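PDB 3IF2: aminotransferase from Psychrobacter arcticus 273-4, which probably acts as a pyridoxal 5'-phosphate-dependent aminotransferase on amino acids, perhaps exchanging the amino group between valine and pyruvate. Local coordinates for residues S142-E154 and H162-H174. Sequence-based numbering, arbitrary orientation. Where two conformers were deposited one is given.
Sequences SVDKSILLPLTPE and HVEGQHFAAVLPH
Ala169 O takes the backbone N-H of Leu149 at 2.9 Å (164° at the hydrogen), and Leu148 CA adds a C-H contact to the same Ala169 O at 3.4 Å. This is the middle of a short parallel pairing. Before it, Ile147 N donates to His167 O (2.9 Å) and Ala169 N to Ile147 O; after it, Val171 N reaches Leu149 O at 3.1 Å. Beyond Pro150 the pairing frays: Thr152 N and OG1 both make only weak bonds to Val171 O. Thr152 CG2 meanwhile rests 3.7 Å from Ala170 CB. On one face of the pair Ile147 and Leu149 lie against Phe168, touching its CD1 with CB and CG; on the other, Leu148 CD1 packs 3.7 Å from Val171 CG2. Water 1 links Ser146 OG to Phe168 O.

At the start of the pairing His167 turns CG away from its own carbonyl carbon (chi1 -53°), which sends the ring edge to Asp144: CE1 lies 3.3 Å from Asp144 OD2, with the carboxylate turned 78° to the ring. The far nitrogen, His167 NE2, donates to Glu164 O at 2.7 Å, tying the loop back on itself, while His167 CB sits over one face of the His162 ring, toward its rim. With the imidazole cut back to an alanine, Glu164 O would probably lose this donor and the Asp144 carboxylate the ring edge it lies against.

Within the large sheet of this fold type I aminotransferase, strand 142-149 also pairs with 207-213, in parallel, and with 128-131, antiparallel. Past the cis peptide before Pro153, the chain leads to the cofactor-binding Tyr155. Leu196 of helix 193-197 covers Leu148, Pro150 and Val171, and Tyr189 of strand 183-190 packs on Leu151 and Pro173.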
loop_
_atom_site.group_PDB
_atom_site.type_symbol
_atom_site.label_atom_id
_atom_site.label_comp_id
_atom_site.label_asym_id
_atom_site.label_seq_id
_atom_site.Cartn_x
_atom_site.Cartn_y
_atom_site.Cartn_z
ATOM N N SER A 142 28.937 0.896 11.238
ATOM C CA SER A 142 27.622 0.250 10.974
ATOM C C SER A 142 27.833 -1.183 10.407
ATOM O O SER A 142 28.937 -1.512 9.952
ATOM C CB SER A 142 26.764 1.106 10.038
ATOM O OG SER A 142 27.334 1.187 8.747
ATOM N N VAL A 143 26.794 -2.022 10.426
ATOM C CA VAL A 143 26.922 -3.424 9.983
ATOM C C VAL A 143 25.642 -3.930 9.331
ATOM O O VAL A 143 24.565 -3.657 9.830
ATOM C CB VAL A 143 27.314 -4.347 11.185
ATOM C CG1 VAL A 143 26.344 -4.194 12.346
ATOM C CG2 VAL A 143 27.432 -5.818 10.766
ATOM N N ASP A 144 25.769 -4.651 8.214
ATOM C CA ASP A 144 24.613 -5.250 7.520
ATOM C C ASP A 144 24.143 -6.524 8.218
ATOM O O ASP A 144 24.960 -7.326 8.669
ATOM C CB ASP A 144 24.935 -5.590 6.046
ATOM C CG ASP A 144 24.903 -4.377 5.126
ATOM O OD1 ASP A 144 24.482 -3.270 5.543
ATOM O OD2 ASP A 144 25.274 -4.555 3.948
ATOM N N LYS A 145 22.828 -6.680 8.331
ATOM C CA LYS A 145 22.227 -7.896 8.868
ATOM C C LYS A 145 21.241 -8.463 7.853
ATOM O O LYS A 145 20.661 -7.723 7.059
ATOM C CB LYS A 145 21.550 -7.669 10.214
ATOM C CG LYS A 145 22.470 -7.141 11.282
ATOM C CD LYS A 145 21.924 -7.377 12.678
ATOM C CE LYS A 145 22.851 -6.756 13.699
ATOM N NZ LYS A 145 22.515 -7.137 15.081
ATOM N N SER A 146 21.051 -9.777 7.904
ATOM C CA SER A 146 20.191 -10.500 6.976
ATOM C C SER A 146 19.009 -11.162 7.648
ATOM O O SER A 146 19.030 -11.393 8.863
ATOM C CB SER A 146 21.022 -11.574 6.264
ATOM O OG SER A 146 21.900 -10.966 5.356
ATOM N N ILE A 147 17.986 -11.453 6.837
ATOM C CA ILE A 147 16.799 -12.213 7.255
ATOM C C ILE A 147 17.187 -13.666 6.946
ATOM O O ILE A 147 17.492 -13.987 5.800
ATOM C CB ILE A 147 15.542 -11.804 6.460
ATOM C CG1 ILE A 147 15.283 -10.279 6.558
ATOM C CG2 ILE A 147 14.332 -12.585 6.930
ATOM C CD1 ILE A 147 15.142 -9.695 7.983
ATOM N N LEU A 148 17.227 -14.525 7.968
ATOM C CA LEU A 148 17.609 -15.934 7.800
ATOM C C LEU A 148 16.410 -16.760 7.334
ATOM O O LEU A 148 15.389 -16.795 8.014
ATOM C CB LEU A 148 18.191 -16.524 9.099
ATOM C CG LEU A 148 18.593 -18.015 9.147
ATOM C CD1 LEU A 148 19.503 -18.410 8.002
ATOM C CD2 LEU A 148 19.265 -18.338 10.458
ATOM N N LEU A 149 16.539 -17.396 6.164
ATOM C CA LEU A 149 15.546 -18.309 5.624
ATOM C C LEU A 149 16.121 -19.669 6.003
ATOM O O LEU A 149 17.117 -20.084 5.426
ATOM C CB LEU A 149 15.398 -18.144 4.106
ATOM C CG LEU A 149 15.064 -16.751 3.556
ATOM C CD1 LEU A 149 14.813 -16.838 2.060
ATOM C CD2 LEU A 149 13.868 -16.133 4.254
ATOM N N PRO A 150 15.526 -20.362 6.993
ATOM C CA PRO A 150 16.077 -21.629 7.462
ATOM C C PRO A 150 15.991 -22.802 6.482
ATOM O O PRO A 150 16.639 -23.834 6.704
ATOM C CB PRO A 150 15.265 -21.900 8.727
ATOM C CG PRO A 150 13.973 -21.352 8.443
ATOM C CD PRO A 150 14.193 -20.137 7.578
ATOM N N LEU A 151 15.199 -22.656 5.427
ATOM C CA LEU A 151 15.109 -23.655 4.376
ATOM C C LEU A 151 14.594 -23.009 3.087
ATOM O O LEU A 151 13.645 -22.239 3.120
ATOM C CB LEU A 151 14.203 -24.819 4.827
ATOM C CG LEU A 151 13.862 -25.957 3.853
ATOM C CD1 LEU A 151 13.532 -27.231 4.594
ATOM C CD2 LEU A 151 12.713 -25.585 2.950
ATOM N N THR A 152 15.269 -23.298 1.978
ATOM C CA THR A 152 14.864 -22.879 0.640
ATOM C C THR A 152 14.581 -24.199 -0.112
ATOM O O THR A 152 15.072 -25.247 0.307
ATOM C CB THR A 152 15.940 -22.021 -0.044
ATOM O OG1 THR A 152 17.190 -22.716 -0.023
ATOM C CG2 THR A 152 16.107 -20.707 0.685
ATOM N N PRO A 153 13.795 -24.176 -1.204
ATOM C CA PRO A 153 13.136 -23.045 -1.838
ATOM C C PRO A 153 12.134 -22.296 -0.950
ATOM O O PRO A 153 11.549 -22.870 -0.019
ATOM C CB PRO A 153 12.426 -23.648 -3.047
ATOM C CG PRO A 153 12.842 -25.052 -3.126
ATOM C CD PRO A 153 13.627 -25.427 -1.956
ATOM N N GLU A 154 12.021 -21.001 -1.206
ATOM C CA GLU A 154 11.101 -20.121 -0.498
ATOM C C GLU A 154 10.441 -19.159 -1.459
ATOM O O GLU A 154 10.789 -19.125 -2.633
ATOM C CB GLU A 154 11.816 -19.386 0.654
ATOM C CG GLU A 154 11.573 -20.015 2.030
ATOM C CD GLU A 154 10.148 -19.808 2.564
ATOM O OE1 GLU A 154 9.299 -19.238 1.834
ATOM O OE2 GLU A 154 9.887 -20.245 3.717
ATOM N N HIS A 162 14.160 -5.445 -0.026
ATOM C CA HIS A 162 15.119 -4.566 0.664
ATOM C C HIS A 162 15.332 -3.252 -0.093
ATOM O O HIS A 162 15.356 -3.238 -1.317
ATOM C CB HIS A 162 16.430 -5.273 0.992
ATOM C CG HIS A 162 16.291 -6.264 2.103
ATOM N ND1 HIS A 162 16.341 -7.630 1.903
ATOM C CD2 HIS A 162 16.058 -6.082 3.424
ATOM C CE1 HIS A 162 16.177 -8.242 3.064
ATOM N NE2 HIS A 162 16.002 -7.324 4.004
ATOM N N VAL A 163 15.407 -2.155 0.650
ATOM C CA VAL A 163 15.571 -0.815 0.082
ATOM C C VAL A 163 16.977 -0.587 -0.531
ATOM O O VAL A 163 17.084 0.102 -1.542
ATOM C CB VAL A 163 15.201 0.265 1.125
ATOM C CG1 VAL A 163 15.483 1.623 0.593
ATOM C CG2 VAL A 163 13.722 0.162 1.477
ATOM N N GLU A 164 18.022 -1.161 0.070
ATOM C CA GLU A 164 19.403 -1.080 -0.448
ATOM C C GLU A 164 20.016 -2.478 -0.460
ATOM O O GLU A 164 20.019 -3.144 0.553
ATOM C CB GLU A 164 20.279 -0.103 0.374
ATOM C CG GLU A 164 21.787 -0.083 -0.081
ATOM C CD GLU A 164 22.590 1.218 0.231
ATOM O OE1 GLU A 164 22.051 2.178 0.821
ATOM O OE2 GLU A 164 23.791 1.286 -0.144
ATOM N N GLY A 165 20.550 -2.904 -1.600
ATOM C CA GLY A 165 21.174 -4.220 -1.735
ATOM C C GLY A 165 20.184 -5.359 -1.588
ATOM O O GLY A 165 19.015 -5.228 -1.972
ATOM N N GLN A 166 20.664 -6.471 -1.039
ATOM C CA GLN A 166 19.858 -7.679 -0.771
ATOM C C GLN A 166 20.448 -8.355 0.463
ATOM O O GLN A 166 21.636 -8.609 0.507
ATOM C CB GLN A 166 19.881 -8.625 -1.964
ATOM C CG GLN A 166 18.822 -9.713 -1.884
ATOM C CD GLN A 166 18.983 -10.766 -2.956
ATOM O OE1 GLN A 166 20.071 -11.343 -3.119
ATOM N NE2 GLN A 166 17.890 -11.056 -3.668
ATOM N N HIS A 167 19.604 -8.661 1.436
ATOM C CA HIS A 167 20.026 -9.120 2.757
ATOM C C HIS A 167 19.287 -10.370 3.223
ATOM O O HIS A 167 18.477 -10.334 4.155
ATOM C CB HIS A 167 19.854 -7.950 3.742
ATOM C CG HIS A 167 20.529 -6.695 3.285
ATOM N ND1 HIS A 167 21.887 -6.496 3.395
ATOM C CD2 HIS A 167 20.042 -5.613 2.634
ATOM C CE1 HIS A 167 22.202 -5.327 2.865
ATOM N NE2 HIS A 167 21.101 -4.771 2.400
ATOM N N PHE A 168 19.555 -11.471 2.527
ATOM C CA PHE A 168 19.038 -12.792 2.889
ATOM C C PHE A 168 20.205 -13.746 3.094
ATOM O O PHE A 168 21.178 -13.684 2.360
ATOM C CB PHE A 168 18.123 -13.332 1.800
ATOM C CG PHE A 168 16.813 -12.607 1.699
ATOM C CD1 PHE A 168 15.859 -12.747 2.720
ATOM C CD2 PHE A 168 16.501 -11.809 0.587
ATOM C CE1 PHE A 168 14.629 -12.088 2.651
ATOM C CE2 PHE A 168 15.269 -11.154 0.505
ATOM C CZ PHE A 168 14.334 -11.294 1.549
ATOM N N ALA A 169 20.127 -14.557 4.144
ATOM C CA ALA A 169 21.070 -15.637 4.418
ATOM C C ALA A 169 20.164 -16.853 4.284
ATOM O O ALA A 169 19.239 -17.020 5.072
ATOM C CB ALA A 169 21.628 -15.532 5.807
ATOM N N ALA A 170 20.391 -17.668 3.263
ATOM C CA ALA A 170 19.549 -18.825 2.988
ATOM C C ALA A 170 20.300 -20.108 3.308
ATOM O O ALA A 170 21.489 -20.206 3.013
ATOM C CB ALA A 170 19.156 -18.798 1.560
ATOM N N VAL A 171 19.622 -21.068 3.942
ATOM C CA VAL A 171 20.197 -22.382 4.255
ATOM C C VAL A 171 19.606 -23.392 3.268
ATOM O O VAL A 171 18.382 -23.423 3.066
ATOM C CB VAL A 171 19.925 -22.808 5.708
ATOM C CG1 VAL A 171 20.539 -24.202 5.992
ATOM C CG2 VAL A 171 20.486 -21.768 6.658
ATOM N N LEU A 172 20.468 -24.189 2.637
ATOM C CA LEU A 172 20.022 -25.195 1.667
ATOM C C LEU A 172 19.338 -26.370 2.375
ATOM O O LEU A 172 19.639 -26.658 3.539
ATOM C CB LEU A 172 21.179 -25.701 0.803
ATOM C CG LEU A 172 21.954 -24.652 -0.019
ATOM C CD1 LEU A 172 22.619 -25.358 -1.179
ATOM C CD2 LEU A 172 21.094 -23.527 -0.572
ATOM N N PRO A 173 18.423 -27.063 1.670
ATOM C CA PRO A 173 17.702 -28.149 2.324
ATOM C C PRO A 173 18.311 -29.545 2.222
ATOM O O PRO A 173 19.136 -29.790 1.329
ATOM C CB PRO A 173 16.408 -28.190 1.508
ATOM C CG PRO A 173 16.874 -27.891 0.102
ATOM C CD PRO A 173 18.005 -26.908 0.256
ATOM N N HIS A 174 17.940 -30.401 3.188
ATOM C CA HIS A 174 18.212 -31.837 3.119
ATOM C C HIS A 174 16.955 -32.361 2.405
ATOM O O HIS A 174 15.882 -31.769 2.523
ATOM C CB HIS A 174 18.397 -32.515 4.498
ATOM C CG HIS A 174 19.769 -32.357 5.097
ATOM N ND1 HIS A 174 19.988 -32.360 6.460
ATOM C CD2 HIS A 174 20.986 -32.187 4.523
ATOM C CE1 HIS A 174 21.280 -32.222 6.697
ATOM N NE2 HIS A 174 21.905 -32.097 5.539
HETATM O O HOH W 1 23.844 -12.933 3.730
HETATM O O HOH W 2 17.828 -25.879 5.467
#